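Local coordinates for protein orotidine 5'-phosphate decarboxylase (Pyrococcus horikoshii, PDB 2CZF) that probably decarboxylates orotidine 5'-monophosphate to uridine 5'-monophosphate, the last step of de novo UMP synthesis, working as a homodimer of TIM-barrel subunits, at residues A[25-30]-A[53-58]; A[101-106]-A[135-140]. One frame throughout, in Å; residues are numbered along the deposited sequence.

How the contacts relate
Both contacts join neighbouring parallel strands of the same eight-stranded TIM barrel. Both are buried, but Ser-26 and Glu-53 of contact 1 are partly exposed, whereas every touching residue of contact 2 is buried. Contact 1 pairs the second and third strands. Contact 2 pairs the fifth and sixth, which belong to a beta-alpha-beta unit with helix 121-131. Their centres lie about 12 Å apart, and they meet in the barrel interior, where Ile-55 CD1 is 3.9 Å from Ile-103 CD1. Both also use bridging water. Contact 1 adds a lysine-aspartate salt bridge at the substrate site; contact 2 has aliphatic side chains. Lys-29 and Ile-137 each reach the bound xanthosine-5'-monophosphate.

Contact 1 of 2, residues A[25-30]-A[53-58]; sequences ISMIKV and EIIADL
Lys-29 and Asp-57 form a salt bridge on the inner face of the TIM barrel, between adjacent parallel strands. Ile-28 and Val-30 supply the backbone bonds, each giving its N-H and taking with its C=O; Val-30 N reaches Ile-55 O almost in line with the carbonyl. Lys-29 CB faces Ile-55 O and CB. Lys-29 CG, held anti to the backbone N (chi1 179°), packs 3.7 Å from Asp-57 CB. CD lies alongside Asp-57, near both CB and OD2. The chain then bends at chi3 and chi4, which brings Lys-29 NZ to the anti lone pair of Asp-57 OD2, 2.9 Å away. NZ also bonds O3' of the bound xanthosine-5'-monophosphate, while Asp-57 OD1 pairs with Lys-59, the proton donor of the active site. With the lysine cut back to an alanine here, Asp-57 OD2 would probably lose this partner and the nucleotide O3' this hydrogen bond. On the other face, Ile-54 CD1 packs against both methyls of Val-30. One water links Ser-26 O to Glu-53 N and another links it to Glu-53 OE2, which also bonds Tyr-81. With one lysine on each oxygen, the Asp-57 carboxylate is probably held in orientation, tying the ribose end of the pocket to the catalytic lysine.

Contact 2 of 2, residues A[101-106]-A[135-140]; sequences EIIMVV and GVIAPG
Met-104 uses both backbone polar atoms to hold the parallel strand 135-137, the short strand axes crossing at -36°. Met-104 N bonds Gly-135 O at 2.9 Å, and Met-104 O accepts from Ile-137 N at 3.1 Å. Each carbonyl oxygen also meets a CA-H of the partner strand: Gly-135 O that of Ile-103, and Met-104 O that of Val-136. Beyond this ladder the strands part, and a water takes over. It accepts from Val-106 N and donates to Ile-137 O.

On the interior face, Ile-103 and Ile-137 meet at a slant. Chi1 of -69° sets Ile-103 CG2 near Gly-135 O and against Ile-137, 3.7 Å from Ile-137 CG1 and also close to CD1 of that chain. Gly-135 is the register partner of Ile-103 and has no side chain. Ile-137 in turn touches the bound xanthosine-5'-monophosphate.

The other face turns to the helices. Val-136 CB sits 3.4 Å from Met-104 O. Met-104 and Val-136 both pack on Ala-128 of helix 121-131, which covers this strand pair in the beta-alpha-beta crossover. Past the strand pairing, Val-106 meets Val-136 at about a right angle, Val-106 CG1 lying 4.2 Å from Val-136 CB. Val-106 CG2 is 3.7 Å from Ile-137 O.

The direct contact is aliphatic apart from its backbone amides. It gives the pocket an apolar wall at Ile-137, while the water satisfies a buried N-H and C=O that do not bond each other directly.

Contact 1 of 2, residues A[25-30]-A[53-58]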
# COMPACT_ATOMS: atom_id res chain seq x y z
N ILE A 25 15.00 -14.07 -17.53
CA ILE A 25 13.96 -13.15 -17.10
C ILE A 25 14.22 -11.72 -17.55
O ILE A 25 15.36 -11.35 -17.82
CB ILE A 25 13.76 -13.21 -15.55
CG1 ILE A 25 15.00 -12.71 -14.80
CG2 ILE A 25 13.47 -14.64 -15.14
CD1 ILE A 25 14.83 -12.69 -13.27
N SER A 26 13.16 -10.94 -17.65
CA SER A 26 13.24 -9.55 -18.11
C SER A 26 13.20 -8.55 -16.96
O SER A 26 13.75 -7.45 -17.06
CB SER A 26 12.11 -9.26 -19.09
OG SER A 26 12.04 -10.26 -20.10
N MET A 27 12.51 -8.92 -15.88
CA MET A 27 12.41 -8.07 -14.70
C MET A 27 12.29 -8.94 -13.48
O MET A 27 11.99 -10.12 -13.57
CB MET A 27 11.19 -7.15 -14.76
CG MET A 27 11.24 -6.12 -15.86
SD MET A 27 9.81 -6.18 -16.94
CE MET A 27 9.23 -4.52 -16.84
N ILE A 28 12.52 -8.32 -12.33
CA ILE A 28 12.41 -8.99 -11.04
C ILE A 28 11.37 -8.18 -10.27
O ILE A 28 11.51 -6.96 -10.17
CB ILE A 28 13.72 -8.91 -10.24
CG1 ILE A 28 14.84 -9.66 -10.98
CG2 ILE A 28 13.50 -9.49 -8.84
CD1 ILE A 28 16.22 -9.46 -10.36
N LYS A 29 10.35 -8.84 -9.74
CA LYS A 29 9.32 -8.12 -8.98
C LYS A 29 9.49 -8.37 -7.48
O LYS A 29 9.54 -9.52 -7.05
CB LYS A 29 7.91 -8.57 -9.39
CG LYS A 29 6.78 -7.88 -8.61
CD LYS A 29 5.38 -8.30 -9.04
CE LYS A 29 4.93 -9.61 -8.41
NZ LYS A 29 4.87 -9.46 -6.93
N VAL A 30 9.59 -7.30 -6.69
CA VAL A 30 9.71 -7.45 -5.24
C VAL A 30 8.49 -6.81 -4.57
O VAL A 30 7.90 -5.86 -5.10
CB VAL A 30 11.00 -6.81 -4.67
CG1 VAL A 30 12.21 -7.31 -5.44
CG2 VAL A 30 10.92 -5.30 -4.73
N GLU A 53 16.01 -5.45 -14.62
CA GLU A 53 15.15 -4.36 -14.16
C GLU A 53 14.30 -4.84 -12.99
O GLU A 53 14.07 -6.04 -12.83
CB GLU A 53 14.26 -3.83 -15.30
CG GLU A 53 14.99 -2.85 -16.22
CD GLU A 53 14.11 -2.26 -17.29
OE1 GLU A 53 14.49 -1.20 -17.85
OE2 GLU A 53 13.04 -2.84 -17.59
N ILE A 54 13.84 -3.91 -12.17
CA ILE A 54 13.04 -4.30 -11.01
C ILE A 54 11.70 -3.56 -10.90
O ILE A 54 11.61 -2.35 -11.14
CB ILE A 54 13.84 -4.11 -9.70
CG1 ILE A 54 12.95 -4.38 -8.49
CG2 ILE A 54 14.42 -2.72 -9.65
CD1 ILE A 54 13.69 -4.40 -7.15
N ILE A 55 10.67 -4.34 -10.57
CA ILE A 55 9.31 -3.84 -10.38
C ILE A 55 9.05 -3.90 -8.89
O ILE A 55 9.16 -4.97 -8.28
CB ILE A 55 8.25 -4.75 -11.06
CG1 ILE A 55 8.39 -4.71 -12.58
CG2 ILE A 55 6.85 -4.31 -10.66
CD1 ILE A 55 7.43 -5.66 -13.30
N ALA A 56 8.70 -2.76 -8.29
CA ALA A 56 8.39 -2.74 -6.86
C ALA A 56 6.86 -2.88 -6.75
O ALA A 56 6.12 -1.93 -7.01
CB ALA A 56 8.85 -1.43 -6.23
N ASP A 57 6.41 -4.07 -6.40
CA ASP A 57 4.99 -4.33 -6.27
C ASP A 57 4.52 -3.75 -4.94
O ASP A 57 4.48 -4.45 -3.94
CB ASP A 57 4.73 -5.84 -6.28
CG ASP A 57 3.26 -6.18 -6.36
OD1 ASP A 57 2.44 -5.23 -6.37
OD2 ASP A 57 2.93 -7.38 -6.41
N LEU A 58 4.19 -2.46 -4.94
CA LEU A 58 3.76 -1.83 -3.70
C LEU A 58 2.27 -1.55 -3.65
O LEU A 58 1.71 -1.39 -2.56
CB LEU A 58 4.53 -0.52 -3.50
CG LEU A 58 6.05 -0.62 -3.70
CD1 LEU A 58 6.69 0.73 -3.46
CD2 LEU A 58 6.63 -1.67 -2.76
O HOH W 1 16.21 -6.20 -17.36
O HOH W 2 12.97 -5.29 -18.74

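Contact 2 of 2, residues A[101-106]-A[135-140]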
# COMPACT_ATOMS: atom_id res chain seq x y z
N GLU A 101 8.53 5.06 -14.08
CA GLU A 101 7.55 4.24 -14.80
C GLU A 101 6.58 3.58 -13.82
O GLU A 101 6.98 3.14 -12.75
CB GLU A 101 8.26 3.14 -15.60
CG GLU A 101 9.13 3.65 -16.73
CD GLU A 101 8.34 4.41 -17.75
OE1 GLU A 101 7.28 3.91 -18.17
OE2 GLU A 101 8.75 5.53 -18.13
N ILE A 102 5.31 3.49 -14.20
CA ILE A 102 4.31 2.87 -13.34
C ILE A 102 3.53 1.75 -14.03
O ILE A 102 3.45 1.69 -15.27
CB ILE A 102 3.29 3.89 -12.81
CG1 ILE A 102 2.70 4.68 -13.97
CG2 ILE A 102 3.96 4.84 -11.84
CD1 ILE A 102 1.42 5.42 -13.63
N ILE A 103 2.95 0.87 -13.21
CA ILE A 103 2.11 -0.22 -13.70
C ILE A 103 0.86 -0.08 -12.85
O ILE A 103 0.95 -0.09 -11.63
CB ILE A 103 2.78 -1.56 -13.46
CG1 ILE A 103 3.99 -1.68 -14.38
CG2 ILE A 103 1.77 -2.71 -13.69
CD1 ILE A 103 4.91 -2.83 -14.05
N MET A 104 -0.29 0.08 -13.50
CA MET A 104 -1.53 0.30 -12.76
C MET A 104 -2.36 -0.95 -12.54
O MET A 104 -2.42 -1.83 -13.40
CB MET A 104 -2.38 1.35 -13.49
CG MET A 104 -1.72 2.74 -13.58
SD MET A 104 -2.60 3.80 -14.75
CE MET A 104 -4.13 4.12 -13.91
N VAL A 105 -2.99 -1.01 -11.37
CA VAL A 105 -3.87 -2.13 -11.03
C VAL A 105 -5.30 -1.82 -11.49
O VAL A 105 -5.91 -0.90 -10.98
CB VAL A 105 -3.89 -2.36 -9.51
CG1 VAL A 105 -4.96 -3.38 -9.14
CG2 VAL A 105 -2.51 -2.80 -9.04
N VAL A 106 -5.81 -2.59 -12.45
CA VAL A 106 -7.17 -2.36 -12.95
C VAL A 106 -8.13 -3.51 -12.62
O VAL A 106 -9.34 -3.37 -12.77
CB VAL A 106 -7.16 -2.13 -14.48
CG1 VAL A 106 -6.24 -0.96 -14.83
CG2 VAL A 106 -6.73 -3.39 -15.21
N GLY A 135 2.34 0.01 -18.14
CA GLY A 135 1.50 -1.17 -18.25
C GLY A 135 0.43 -1.33 -17.19
O GLY A 135 0.26 -0.47 -16.34
N VAL A 136 -0.33 -2.42 -17.28
CA VAL A 136 -1.35 -2.71 -16.29
C VAL A 136 -1.26 -4.19 -15.95
O VAL A 136 -0.77 -4.99 -16.76
CB VAL A 136 -2.81 -2.39 -16.77
CG1 VAL A 136 -2.88 -0.96 -17.36
CG2 VAL A 136 -3.29 -3.45 -17.76
N ILE A 137 -1.68 -4.54 -14.75
CA ILE A 137 -1.65 -5.94 -14.32
C ILE A 137 -2.98 -6.56 -14.73
O ILE A 137 -4.03 -5.92 -14.65
CB ILE A 137 -1.54 -6.08 -12.79
CG1 ILE A 137 -0.19 -5.56 -12.29
CG2 ILE A 137 -1.74 -7.55 -12.40
CD1 ILE A 137 0.98 -6.51 -12.55
N ALA A 138 -2.94 -7.82 -15.15
CA ALA A 138 -4.15 -8.52 -15.55
C ALA A 138 -4.02 -9.97 -15.09
O ALA A 138 -3.26 -10.75 -15.68
CB ALA A 138 -4.32 -8.46 -17.06
N PRO A 139 -4.77 -10.36 -14.04
CA PRO A 139 -4.68 -11.75 -13.57
C PRO A 139 -4.84 -12.68 -14.77
O PRO A 139 -5.82 -12.57 -15.51
CB PRO A 139 -5.84 -11.86 -12.59
CG PRO A 139 -6.83 -10.82 -13.11
CD PRO A 139 -5.92 -9.67 -13.45
N GLY A 140 -3.88 -13.56 -14.97
CA GLY A 140 -3.93 -14.45 -16.11
C GLY A 140 -4.37 -15.87 -15.83
O GLY A 140 -4.14 -16.77 -16.65
O HOH W 3 -4.76 -5.15 -12.39